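Long-range contacts in transcriptional regulator, LYSR family (Neisseria meningitidis, PDB 4AB5), which probably acts as a MetR-like, DNA-binding regulator of methionine biosynthesis genes, here represented by its regulatory domain alone: residues Thr18-Trp22 against Leu156-Thr160; Ala58-Ser64 against Lys183-Arg189; Pro76-Glu81 against Gly215-Leu219. All blocks are in the same frame, centred on the assembly; numbering follows the deposited sequence.

Overall arrangement
The regulatory domain has the two-lobed, periplasmic-binding-protein-like fold of LysR-type regulators, sampled here from lobe junction to sheet to tail. All three contacts reach one mixed sheet, and strand 72-86 carries one side of contact 3 while bordering the others. Contact 1, its centre about 6 Å from that of the chain, is buried and brings the beginnings of two helical regions together through an indole pair and apolar and carboxylate contacts, without direct hydrogen bonds. Contact 2, also buried, is true sheet, with a backbone ladder and charges at its end. Contact 3 is only partly buried, a tail laid along strand 72-86. Leu184 of contact 2 packs on Trp22 and pairs with Leu77 and Phe78.

Contact 1 (Thr18-Trp22 against Leu156-Thr160); sequences TCFDW and LPYWT
Trp159 drives the far end of its indole into the angle between Thr18 and Trp22; Thr18 and Trp159, both buried, cover each other's segments most and form the packed part of the contact. Trp159 CH2 lies 3.3 Å from Thr18 O, an oxygen that meets the indole at its rim and also accepts the backbone N-H of Asp21. The same CH2 lies 3.6 Å from Trp22 CD1. The two indoles form an offset edge-to-face pair, with the edge of Trp22 turned toward the face of Trp159 and the planes 69° apart. With CG set between the backbone N and carbonyl carbon (chi1 60°), the Trp159 side chain folds back over its own helix start, so that Pro157 CB and Thr160 OG1 both cover one face. Beside it, Thr18 CG2 and Pro157 CD meet at 3.8 Å. The looser side belongs to Asp21, an exposed residue whose OD2 lies at the rim of Trp159, 3.8 Å from CZ3; Asp21 also packs on Ile141 of the second subunit. Lacking direct hydrogen bonds or salt bridges between the segments, this meeting of the two lobes depends on shape fit more than on directional bonds.

Contact 2 (Ala58-Ser64 against Lys183-Arg189); sequences ADLAIVS and KLYAAIR
Ile62 CG2 and Leu184 CD2 meet at 3.9 Å on one face of an antiparallel strand pair, where Leu60 also lays CD2 against Ala186 CB and CD1 against Ile188 CG2, the latter at 3.8 Å. Helix 196-212 covers this face through Cys202 and Ile205. The other face carries Ala61, Val63, Tyr185 and Ala187. There Val63 places CG2 between its backbone N and carbonyl carbon, which aims this methyl at the partner strand, 3.8 Å from Tyr185 CB and close to Ala187 CB as well. Phe74 of strand 72-86 packs on Val63 and Ala187.

Between the two faces runs the backbone ladder. Ala61 and Ala187 exchange two bonds, and the one from Ala187 N to Ala61 O is 2.7 Å long and almost straight (175°). Val63 and Tyr185 do the same, with Val63 N to Tyr185 O at 2.8 Å. Past Ser64 a water donates to Ser64 O and weakly accepts from Lys183 N. At the opposite end Asp59 OD1 and Arg189 NH1 form a long salt bridge of 3.7 Å, the carboxylate and guanidinium planes 61° apart. Backbone bonds and apolar faces thus carry the direct pairing, and the Asp59-Arg189 pair probably adds little beside the salt bridges of Asp59 with Arg11 and of Arg189 with Asp192.

Contact 3 (Pro76-Glu81 against Gly215-Leu219); sequences PLFAYE and GLSEL
A single antiparallel bridge between Ala79 and Ser217, a hydrogen-bonded pair, docks the C-terminal tail on strand 72-86 just beyond a classic beta bulge, where Leu77 and Phe78 together face Leu184 of strand 171-189. Ala79 N donates to Ser217 O over 2.9 Å in a nearly straight bond (172°) lying in the carbonyl plane. The return bond, Ser217 N to Ala79 O, is equally long, but its donor is tilted 27° from the carbonyl plane of Ala79; Ser217 OG adds a weak bond to the same oxygen. Phe78 and Tyr80, two residues apart, share a side of the strand, and Leu216 meets both. Its CD1 sits over one face of Phe78 as a CH-pi contact, 3.9 Å from the ring centroid, while Leu216 CD2 touches Phe78 too and lies at the edge of Tyr80, 3.5 Å from Tyr80 CD2. Farther along, Leu219 sets CB against Pro76 CB at 3.5 Å and its CG near Ala79 CB. The tail follows helix 196-212, whose Phe210 packs on Leu216 and whose Ile205 reaches Leu77 and Phe78. Strand 171-189 lies alongside strand 72-86, with Gln181 touching both Ala79 and Ser217.

Contact 1 (Thr18-Trp22 against Leu156-Thr160)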
ATOM      1  N   THR B  18       7.959   2.708  -1.796  1.00 38.25           N
ATOM      2  CA  THR B  18       7.676   3.500  -3.008  1.00 38.58           C
ATOM      3  C   THR B  18       8.009   2.745  -4.295  1.00 44.97           C
ATOM      4  O   THR B  18       7.335   2.944  -5.306  1.00 44.09           O
ATOM      5  CB  THR B  18       8.323   4.903  -2.969  1.00 47.79           C
ATOM      6  OG1 THR B  18       9.743   4.797  -2.844  1.00 48.50           O
ATOM      7  CG2 THR B  18       7.754   5.787  -1.882  1.00 45.34           C
ATOM      8  N   CYS B  19       9.035   1.865  -4.236  1.00 45.16           N
ATOM      9  CA  CYS B  19       9.526   0.995  -5.316  1.00 46.48           C
ATOM     10  C   CYS B  19       8.405   0.228  -6.020  1.00 45.73           C
ATOM     11  O   CYS B  19       8.393   0.162  -7.248  1.00 44.80           O
ATOM     12  CB  CYS B  19      10.604   0.048  -4.794  1.00 49.24           C
ATOM     13  SG  CYS B  19      12.122   0.878  -4.247  1.00 55.50           S
ATOM     14  N   PHE B  20       7.444  -0.303  -5.236  1.00 39.38           N
ATOM     15  CA  PHE B  20       6.282  -1.070  -5.695  1.00 37.59           C
ATOM     16  C   PHE B  20       5.431  -0.344  -6.743  1.00 42.23           C
ATOM     17  O   PHE B  20       4.866  -0.997  -7.629  1.00 43.64           O
ATOM     18  CB  PHE B  20       5.431  -1.516  -4.495  1.00 38.00           C
ATOM     19  CG  PHE B  20       5.985  -2.698  -3.736  1.00 38.71           C
ATOM     20  CD1 PHE B  20       7.007  -2.532  -2.803  1.00 40.15           C
ATOM     21  CD2 PHE B  20       5.479  -3.978  -3.944  1.00 40.94           C
ATOM     22  CE1 PHE B  20       7.522  -3.633  -2.099  1.00 43.01           C
ATOM     23  CE2 PHE B  20       6.006  -5.079  -3.257  1.00 42.38           C
ATOM     24  CZ  PHE B  20       7.017  -4.899  -2.332  1.00 41.46           C
ATOM     25  N   ASP B  21       5.375   0.999  -6.680  1.00 37.16           N
ATOM     26  CA  ASP B  21       4.627   1.798  -7.648  1.00 37.07           C
ATOM     27  C   ASP B  21       5.080   1.600  -9.089  1.00 40.52           C
ATOM     28  O   ASP B  21       4.237   1.557  -9.986  1.00 39.54           O
ATOM     29  CB  ASP B  21       4.628   3.285  -7.259  1.00 39.81           C
ATOM     30  CG  ASP B  21       3.701   3.631  -6.104  1.00 54.47           C
ATOM     31  OD1 ASP B  21       2.968   2.725  -5.632  1.00 54.40           O
ATOM     32  OD2 ASP B  21       3.698   4.812  -5.679  1.00 64.58           O
ATOM     33  N   TRP B  22       6.401   1.468  -9.309  1.00 37.96           N
ATOM     34  CA  TRP B  22       6.972   1.232 -10.640  1.00 38.58           C
ATOM     35  C   TRP B  22       7.386  -0.231 -10.879  1.00 42.12           C
ATOM     36  O   TRP B  22       7.406  -0.672 -12.035  1.00 42.71           O
ATOM     37  CB  TRP B  22       8.127   2.201 -10.945  1.00 38.11           C
ATOM     38  CG  TRP B  22       9.143   2.316  -9.853  1.00 39.45           C
ATOM     39  CD1 TRP B  22       9.212   3.290  -8.903  1.00 42.30           C
ATOM     40  CD2 TRP B  22      10.246   1.438  -9.606  1.00 40.03           C
ATOM     41  NE1 TRP B  22      10.294   3.079  -8.085  1.00 42.44           N
ATOM     42  CE2 TRP B  22      10.944   1.944  -8.491  1.00 44.48           C
ATOM     43  CE3 TRP B  22      10.720   0.266 -10.224  1.00 42.03           C
ATOM     44  CZ2 TRP B  22      12.070   1.308  -7.963  1.00 44.65           C
ATOM     45  CZ3 TRP B  22      11.822  -0.375  -9.685  1.00 44.19           C
ATOM     46  CH2 TRP B  22      12.501   0.158  -8.585  1.00 45.09           C
ATOM     47  N   LEU B 156       9.361  12.211   0.860  1.00 34.29           N
ATOM     48  CA  LEU B 156       8.940  11.260  -0.165  1.00 33.44           C
ATOM     49  C   LEU B 156       9.536  11.605  -1.525  1.00 35.93           C
ATOM     50  O   LEU B 156       9.870  12.771  -1.734  1.00 35.10           O
ATOM     51  CB  LEU B 156       7.397  11.210  -0.256  1.00 32.37           C
ATOM     52  CG  LEU B 156       6.641  10.512   0.878  1.00 35.95           C
ATOM     53  CD1 LEU B 156       5.161  10.806   0.786  1.00 35.20           C
ATOM     54  CD2 LEU B 156       6.888   9.006   0.877  1.00 37.78           C
ATOM     55  N   PRO B 157       9.681  10.632  -2.463  1.00 32.80           N
ATOM     56  CA  PRO B 157      10.206  10.981  -3.797  1.00 33.36           C
ATOM     57  C   PRO B 157       9.303  12.024  -4.456  1.00 36.06           C
ATOM     58  O   PRO B 157       8.091  12.000  -4.243  1.00 33.60           O
ATOM     59  CB  PRO B 157      10.130   9.655  -4.568  1.00 34.83           C
ATOM     60  CG  PRO B 157      10.082   8.595  -3.531  1.00 38.77           C
ATOM     61  CD  PRO B 157       9.350   9.192  -2.379  1.00 34.02           C
ATOM     62  N   TYR B 158       9.889  12.946  -5.231  1.00 34.04           N
ATOM     63  CA  TYR B 158       9.124  13.976  -5.925  1.00 34.09           C
ATOM     64  C   TYR B 158       8.029  13.354  -6.818  1.00 36.96           C
ATOM     65  O   TYR B 158       6.896  13.840  -6.812  1.00 34.90           O
ATOM     66  CB  TYR B 158      10.057  14.916  -6.727  1.00 37.07           C
ATOM     67  CG  TYR B 158       9.307  15.921  -7.574  1.00 40.56           C
ATOM     68  CD1 TYR B 158       8.699  17.036  -6.999  1.00 43.15           C
ATOM     69  CD2 TYR B 158       9.143  15.722  -8.943  1.00 41.82           C
ATOM     70  CE1 TYR B 158       7.959  17.935  -7.765  1.00 45.85           C
ATOM     71  CE2 TYR B 158       8.406  16.614  -9.718  1.00 43.60           C
ATOM     72  CZ  TYR B 158       7.826  17.727  -9.126  1.00 53.48           C
ATOM     73  OH  TYR B 158       7.088  18.614  -9.873  1.00 58.22           O
ATOM     74  N   TRP B 159       8.365  12.281  -7.571  1.00 33.77           N
ATOM     75  CA  TRP B 159       7.404  11.614  -8.450  1.00 33.63           C
ATOM     76  C   TRP B 159       6.144  11.080  -7.730  1.00 38.20           C
ATOM     77  O   TRP B 159       5.057  11.146  -8.303  1.00 37.63           O
ATOM     78  CB  TRP B 159       8.071  10.547  -9.344  1.00 31.89           C
ATOM     79  CG  TRP B 159       8.758   9.449  -8.594  1.00 31.80           C
ATOM     80  CD1 TRP B 159      10.085   9.372  -8.295  1.00 35.25           C
ATOM     81  CD2 TRP B 159       8.154   8.258  -8.066  1.00 30.53           C
ATOM     82  NE1 TRP B 159      10.348   8.210  -7.609  1.00 34.13           N
ATOM     83  CE2 TRP B 159       9.176   7.518  -7.433  1.00 34.41           C
ATOM     84  CE3 TRP B 159       6.841   7.747  -8.053  1.00 30.93           C
ATOM     85  CZ2 TRP B 159       8.932   6.289  -6.808  1.00 33.20           C
ATOM     86  CZ3 TRP B 159       6.600   6.539  -7.423  1.00 31.72           C
ATOM     87  CH2 TRP B 159       7.638   5.822  -6.812  1.00 32.73           C
ATOM     88  N   THR B 160       6.294  10.578  -6.483  1.00 35.01           N
ATOM     89  CA  THR B 160       5.194  10.056  -5.650  1.00 34.52           C
ATOM     90  C   THR B 160       4.275  11.208  -5.185  1.00 40.81           C
ATOM     91  O   THR B 160       3.052  11.059  -5.169  1.00 39.85           O
ATOM     92  CB  THR B 160       5.756   9.352  -4.384  1.00 34.25           C
ATOM     93  OG1 THR B 160       6.952   8.641  -4.683  1.00 31.93           O
ATOM     94  CG2 THR B 160       4.749   8.418  -3.740  1.00 27.35           C
TER

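Contact 2 (Ala58-Ser64 against Lys183-Arg189)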
ATOM      1  N   ALA B  58      16.890 -15.293  -3.493  1.00 49.91           N
ATOM      2  CA  ALA B  58      16.412 -14.276  -4.440  1.00 47.62           C
ATOM      3  C   ALA B  58      17.376 -14.189  -5.631  1.00 50.91           C
ATOM      4  O   ALA B  58      18.558 -14.503  -5.483  1.00 50.20           O
ATOM      5  CB  ALA B  58      16.294 -12.918  -3.756  1.00 47.38           C
ATOM      6  N   ASP B  59      16.872 -13.747  -6.801  1.00 47.09           N
ATOM      7  CA  ASP B  59      17.646 -13.639  -8.050  1.00 46.86           C
ATOM      8  C   ASP B  59      17.988 -12.194  -8.449  1.00 49.10           C
ATOM      9  O   ASP B  59      18.990 -11.972  -9.134  1.00 49.89           O
ATOM     10  CB  ASP B  59      16.938 -14.383  -9.191  1.00 47.84           C
ATOM     11  CG  ASP B  59      16.479 -15.775  -8.806  1.00 54.78           C
ATOM     12  OD1 ASP B  59      17.324 -16.695  -8.787  1.00 58.22           O
ATOM     13  OD2 ASP B  59      15.280 -15.938  -8.491  1.00 55.54           O
ATOM     14  N   LEU B  60      17.191 -11.221  -7.985  1.00 42.30           N
ATOM     15  CA  LEU B  60      17.421  -9.798  -8.236  1.00 40.74           C
ATOM     16  C   LEU B  60      16.938  -8.990  -7.033  1.00 43.62           C
ATOM     17  O   LEU B  60      15.870  -9.285  -6.485  1.00 41.73           O
ATOM     18  CB  LEU B  60      16.725  -9.351  -9.527  1.00 39.65           C
ATOM     19  CG  LEU B  60      17.086  -7.986 -10.110  1.00 43.73           C
ATOM     20  CD1 LEU B  60      17.090  -8.047 -11.620  1.00 44.39           C
ATOM     21  CD2 LEU B  60      16.086  -6.916  -9.665  1.00 44.00           C
ATOM     22  N   ALA B  61      17.733  -7.977  -6.620  1.00 39.73           N
ATOM     23  CA  ALA B  61      17.401  -7.112  -5.496  1.00 39.10           C
ATOM     24  C   ALA B  61      17.394  -5.627  -5.865  1.00 44.33           C
ATOM     25  O   ALA B  61      18.303  -5.164  -6.554  1.00 45.10           O
ATOM     26  CB  ALA B  61      18.357  -7.359  -4.339  1.00 40.56           C
ATOM     27  N   ILE B  62      16.363  -4.888  -5.403  1.00 39.78           N
ATOM     28  CA  ILE B  62      16.248  -3.440  -5.592  1.00 39.61           C
ATOM     29  C   ILE B  62      16.923  -2.825  -4.363  1.00 45.56           C
ATOM     30  O   ILE B  62      16.502  -3.087  -3.227  1.00 45.67           O
ATOM     31  CB  ILE B  62      14.768  -2.976  -5.774  1.00 41.34           C
ATOM     32  CG1 ILE B  62      14.050  -3.708  -6.952  1.00 41.46           C
ATOM     33  CG2 ILE B  62      14.636  -1.444  -5.866  1.00 40.71           C
ATOM     34  CD1 ILE B  62      14.703  -3.625  -8.426  1.00 50.00           C
ATOM     35  N   VAL B  63      18.022  -2.074  -4.589  1.00 42.44           N
ATOM     36  CA  VAL B  63      18.830  -1.484  -3.521  1.00 42.28           C
ATOM     37  C   VAL B  63      19.088   0.028  -3.697  1.00 47.17           C
ATOM     38  O   VAL B  63      19.120   0.521  -4.826  1.00 45.04           O
ATOM     39  CB  VAL B  63      20.142  -2.293  -3.288  1.00 47.23           C
ATOM     40  CG1 VAL B  63      19.850  -3.689  -2.719  1.00 46.88           C
ATOM     41  CG2 VAL B  63      20.993  -2.378  -4.561  1.00 47.73           C
ATOM     42  N   SER B  64      19.284   0.742  -2.560  1.00 47.26           N
ATOM     43  CA  SER B  64      19.561   2.185  -2.473  1.00 48.78           C
ATOM     44  C   SER B  64      21.060   2.531  -2.502  1.00 58.15           C
ATOM     45  O   SER B  64      21.416   3.714  -2.536  1.00 58.87           O
ATOM     46  CB  SER B  64      18.912   2.778  -1.230  1.00 52.51           C
ATOM     47  OG  SER B  64      17.503   2.731  -1.354  1.00 65.69           O
ATOM     48  N   LYS B 183      19.407   7.031  -4.845  1.00 43.94           N
ATOM     49  CA  LYS B 183      20.018   6.346  -5.976  1.00 44.85           C
ATOM     50  C   LYS B 183      19.529   4.894  -5.998  1.00 48.71           C
ATOM     51  O   LYS B 183      19.687   4.185  -5.007  1.00 49.19           O
ATOM     52  CB  LYS B 183      21.548   6.431  -5.895  1.00 48.82           C
ATOM     53  CG  LYS B 183      22.100   7.838  -6.114  1.00 65.91           C
ATOM     54  CD  LYS B 183      23.594   7.887  -5.844  1.00 80.66           C
ATOM     55  CE  LYS B 183      24.176   9.271  -6.005  1.00 97.27           C
ATOM     56  NZ  LYS B 183      24.407   9.612  -7.436  1.00111.28           N
ATOM     57  N   LEU B 184      18.900   4.462  -7.104  1.00 43.56           N
ATOM     58  CA  LEU B 184      18.377   3.101  -7.183  1.00 42.13           C
ATOM     59  C   LEU B 184      19.144   2.178  -8.089  1.00 45.40           C
ATOM     60  O   LEU B 184      19.513   2.564  -9.196  1.00 45.56           O
ATOM     61  CB  LEU B 184      16.869   3.064  -7.456  1.00 41.09           C
ATOM     62  CG  LEU B 184      16.015   3.001  -6.187  1.00 44.35           C
ATOM     63  CD1 LEU B 184      15.871   4.360  -5.545  1.00 44.01           C
ATOM     64  CD2 LEU B 184      14.688   2.453  -6.476  1.00 44.50           C
ATOM     65  N   TYR B 185      19.410   0.956  -7.587  1.00 40.64           N
ATOM     66  CA  TYR B 185      20.173  -0.071  -8.290  1.00 40.48           C
ATOM     67  C   TYR B 185      19.463  -1.410  -8.253  1.00 42.33           C
ATOM     68  O   TYR B 185      18.701  -1.689  -7.320  1.00 40.20           O
ATOM     69  CB  TYR B 185      21.571  -0.259  -7.659  1.00 42.27           C
ATOM     70  CG  TYR B 185      22.418   0.990  -7.596  1.00 45.00           C
ATOM     71  CD1 TYR B 185      23.287   1.320  -8.631  1.00 48.09           C
ATOM     72  CD2 TYR B 185      22.404   1.812  -6.467  1.00 45.28           C
ATOM     73  CE1 TYR B 185      24.084   2.465  -8.572  1.00 49.06           C
ATOM     74  CE2 TYR B 185      23.199   2.958  -6.396  1.00 46.54           C
ATOM     75  CZ  TYR B 185      24.037   3.281  -7.452  1.00 53.77           C
ATOM     76  OH  TYR B 185      24.819   4.410  -7.401  1.00 56.34           O
ATOM     77  N   ALA B 186      19.758  -2.253  -9.253  1.00 38.79           N
ATOM     78  CA  ALA B 186      19.296  -3.624  -9.321  1.00 38.92           C
ATOM     79  C   ALA B 186      20.544  -4.468  -9.072  1.00 47.92           C
ATOM     80  O   ALA B 186      21.542  -4.329  -9.786  1.00 49.85           O
ATOM     81  CB  ALA B 186      18.726  -3.925 -10.693  1.00 39.55           C
ATOM     82  N   ALA B 187      20.523  -5.276  -8.013  1.00 44.12           N
ATOM     83  CA  ALA B 187      21.628  -6.150  -7.653  1.00 44.23           C
ATOM     84  C   ALA B 187      21.320  -7.594  -8.077  1.00 47.57           C
ATOM     85  O   ALA B 187      20.200  -8.068  -7.894  1.00 46.30           O
ATOM     86  CB  ALA B 187      21.868  -6.086  -6.150  1.00 44.97           C
ATOM     87  N   ILE B 188      22.304  -8.270  -8.674  1.00 44.48           N
ATOM     88  CA  ILE B 188      22.248  -9.678  -9.070  1.00 43.97           C
ATOM     89  C   ILE B 188      23.585 -10.344  -8.670  1.00 49.98           C
ATOM     90  O   ILE B 188      24.550  -9.642  -8.325  1.00 48.86           O
ATOM     91  CB  ILE B 188      21.930  -9.895 -10.584  1.00 46.73           C
ATOM     92  CG1 ILE B 188      22.992  -9.264 -11.524  1.00 48.12           C
ATOM     93  CG2 ILE B 188      20.503  -9.487 -10.952  1.00 45.10           C
ATOM     94  CD1 ILE B 188      22.979  -9.776 -12.966  1.00 51.40           C
ATOM     95  N   ARG B 189      23.651 -11.692  -8.748  1.00 47.67           N
ATOM     96  CA  ARG B 189      24.884 -12.430  -8.483  1.00 48.63           C
ATOM     97  C   ARG B 189      25.767 -12.208  -9.705  1.00 54.66           C
ATOM     98  O   ARG B 189      25.246 -12.006 -10.798  1.00 54.89           O
ATOM     99  CB  ARG B 189      24.605 -13.931  -8.361  1.00 47.32           C
ATOM    100  CG  ARG B 189      23.850 -14.361  -7.124  1.00 49.05           C
ATOM    101  CD  ARG B 189      23.512 -15.829  -7.275  1.00 54.66           C
ATOM    102  NE  ARG B 189      22.318 -16.211  -6.520  1.00 63.80           N
ATOM    103  CZ  ARG B 189      21.078 -16.169  -6.995  1.00 74.06           C
ATOM    104  NH1 ARG B 189      20.846 -15.747  -8.233  1.00 54.04           N
ATOM    105  NH2 ARG B 189      20.061 -16.549  -6.238  1.00 63.05           N
TER
HETATM  106  O   HOH W   1      19.731   5.957  -1.716  1.00 37.83           O

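Contact 3 (Pro76-Glu81 against Gly215-Leu219)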
ATOM      1  N   PRO B  76      22.845   0.253 -12.438  1.00 50.45           N
ATOM      2  CA  PRO B  76      22.097   1.475 -12.093  1.00 49.02           C
ATOM      3  C   PRO B  76      20.706   1.510 -12.721  1.00 52.07           C
ATOM      4  O   PRO B  76      20.526   1.093 -13.870  1.00 53.53           O
ATOM      5  CB  PRO B  76      22.973   2.599 -12.639  1.00 51.95           C
ATOM      6  CG  PRO B  76      23.789   1.972 -13.712  1.00 57.87           C
ATOM      7  CD  PRO B  76      24.008   0.554 -13.298  1.00 53.44           C
ATOM      8  N   LEU B  77      19.720   1.966 -11.955  1.00 45.79           N
ATOM      9  CA  LEU B  77      18.367   2.116 -12.469  1.00 43.67           C
ATOM     10  C   LEU B  77      18.147   3.602 -12.733  1.00 46.35           C
ATOM     11  O   LEU B  77      18.204   4.029 -13.892  1.00 46.04           O
ATOM     12  CB  LEU B  77      17.304   1.530 -11.512  1.00 42.00           C
ATOM     13  CG  LEU B  77      17.334   0.010 -11.294  1.00 46.00           C
ATOM     14  CD1 LEU B  77      16.379  -0.399 -10.189  1.00 44.43           C
ATOM     15  CD2 LEU B  77      17.075  -0.769 -12.601  1.00 47.42           C
ATOM     16  N   PHE B  78      17.984   4.397 -11.657  1.00 42.09           N
ATOM     17  CA  PHE B  78      17.756   5.842 -11.718  1.00 42.06           C
ATOM     18  C   PHE B  78      17.887   6.516 -10.360  1.00 46.47           C
ATOM     19  O   PHE B  78      17.723   5.868  -9.322  1.00 45.64           O
ATOM     20  CB  PHE B  78      16.358   6.161 -12.306  1.00 43.17           C
ATOM     21  CG  PHE B  78      15.238   5.218 -11.911  1.00 43.26           C
ATOM     22  CD1 PHE B  78      14.705   5.238 -10.623  1.00 44.33           C
ATOM     23  CD2 PHE B  78      14.711   4.316 -12.830  1.00 45.25           C
ATOM     24  CE1 PHE B  78      13.674   4.365 -10.260  1.00 46.04           C
ATOM     25  CE2 PHE B  78      13.676   3.448 -12.470  1.00 44.85           C
ATOM     26  CZ  PHE B  78      13.170   3.473 -11.186  1.00 43.75           C
ATOM     27  N   ALA B  79      18.133   7.841 -10.384  1.00 44.56           N
ATOM     28  CA  ALA B  79      18.209   8.705  -9.202  1.00 44.35           C
ATOM     29  C   ALA B  79      17.023   9.689  -9.230  1.00 47.26           C
ATOM     30  O   ALA B  79      16.490   9.989 -10.304  1.00 46.66           O
ATOM     31  CB  ALA B  79      19.528   9.467  -9.179  1.00 46.38           C
ATOM     32  N   TYR B  80      16.602  10.165  -8.050  1.00 42.54           N
ATOM     33  CA  TYR B  80      15.506  11.131  -7.896  1.00 41.07           C
ATOM     34  C   TYR B  80      15.624  11.897  -6.588  1.00 46.52           C
ATOM     35  O   TYR B  80      16.270  11.418  -5.651  1.00 46.44           O
ATOM     36  CB  TYR B  80      14.104  10.481  -8.033  1.00 39.51           C
ATOM     37  CG  TYR B  80      13.864   9.270  -7.152  1.00 38.99           C
ATOM     38  CD1 TYR B  80      13.542   9.411  -5.808  1.00 38.72           C
ATOM     39  CD2 TYR B  80      13.915   7.980  -7.677  1.00 40.99           C
ATOM     40  CE1 TYR B  80      13.327   8.302  -4.993  1.00 39.03           C
ATOM     41  CE2 TYR B  80      13.662   6.862  -6.879  1.00 41.09           C
ATOM     42  CZ  TYR B  80      13.374   7.028  -5.534  1.00 47.28           C
ATOM     43  OH  TYR B  80      13.135   5.943  -4.722  1.00 47.90           O
ATOM     44  N   GLU B  81      14.974  13.080  -6.518  1.00 43.66           N
ATOM     45  CA  GLU B  81      14.973  13.923  -5.330  1.00 44.12           C
ATOM     46  C   GLU B  81      13.912  13.547  -4.312  1.00 48.76           C
ATOM     47  O   GLU B  81      12.759  13.267  -4.665  1.00 47.28           O
ATOM     48  CB  GLU B  81      14.960  15.439  -5.657  1.00 46.43           C
ATOM     49  CG  GLU B  81      13.765  15.967  -6.448  1.00 59.38           C
ATOM     50  CD  GLU B  81      13.806  15.848  -7.964  1.00 75.77           C
ATOM     51  OE1 GLU B  81      13.769  14.705  -8.477  1.00 61.92           O
ATOM     52  OE2 GLU B  81      13.762  16.903  -8.637  1.00 64.75           O
ATOM     53  N   GLY B 215      11.251  13.923 -12.913  1.00 41.13           N
ATOM     54  CA  GLY B 215      12.390  14.254 -12.063  1.00 42.23           C
ATOM     55  C   GLY B 215      13.436  13.174 -11.874  1.00 48.05           C
ATOM     56  O   GLY B 215      14.257  13.256 -10.951  1.00 49.63           O
ATOM     57  N   LEU B 216      13.424  12.164 -12.745  1.00 43.80           N
ATOM     58  CA  LEU B 216      14.412  11.097 -12.688  1.00 43.66           C
ATOM     59  C   LEU B 216      15.680  11.523 -13.415  1.00 47.00           C
ATOM     60  O   LEU B 216      15.622  12.285 -14.381  1.00 46.40           O
ATOM     61  CB  LEU B 216      13.865   9.810 -13.306  1.00 43.11           C
ATOM     62  CG  LEU B 216      13.053   8.852 -12.443  1.00 46.67           C
ATOM     63  CD1 LEU B 216      12.845   7.586 -13.160  1.00 47.46           C
ATOM     64  CD2 LEU B 216      13.571   8.655 -11.076  1.00 49.02           C
ATOM     65  N   SER B 217      16.824  11.061 -12.930  1.00 44.94           N
ATOM     66  CA  SER B 217      18.115  11.361 -13.546  1.00 47.12           C
ATOM     67  C   SER B 217      18.910  10.089 -13.678  1.00 53.89           C
ATOM     68  O   SER B 217      18.751   9.178 -12.860  1.00 52.27           O
ATOM     69  CB  SER B 217      18.889  12.412 -12.754  1.00 50.31           C
ATOM     70  OG  SER B 217      19.037  12.042 -11.396  1.00 56.58           O
ATOM     71  N   GLU B 218      19.743  10.019 -14.730  1.00 54.73           N
ATOM     72  CA  GLU B 218      20.598   8.875 -15.028  1.00 56.36           C
ATOM     73  C   GLU B 218      21.589   8.654 -13.905  1.00 62.81           C
ATOM     74  O   GLU B 218      22.106   9.617 -13.338  1.00 62.43           O
ATOM     75  CB  GLU B 218      21.384   9.103 -16.330  1.00 59.63           C
ATOM     76  CG  GLU B 218      20.535   9.303 -17.574  1.00 69.93           C
ATOM     77  CD  GLU B 218      21.307   9.480 -18.866  1.00 94.90           C
ATOM     78  OE1 GLU B 218      22.348  10.177 -18.866  1.00 83.33           O
ATOM     79  OE2 GLU B 218      20.841   8.948 -19.897  1.00 97.07           O
ATOM     80  N   LEU B 219      21.855   7.383 -13.600  1.00 62.30           N
ATOM     81  CA  LEU B 219      22.830   6.989 -12.599  1.00 64.28           C
ATOM     82  C   LEU B 219      24.047   6.412 -13.288  1.00 75.76           C
ATOM     83  O   LEU B 219      23.923   5.688 -14.282  1.00 76.02           O
ATOM     84  CB  LEU B 219      22.249   5.930 -11.660  1.00 62.51           C
ATOM     85  CG  LEU B 219      21.992   6.320 -10.218  1.00 65.40           C
ATOM     86  CD1 LEU B 219      21.520   5.133  -9.443  1.00 64.23           C
ATOM     87  CD2 LEU B 219      23.239   6.866  -9.550  1.00 68.98           C
TER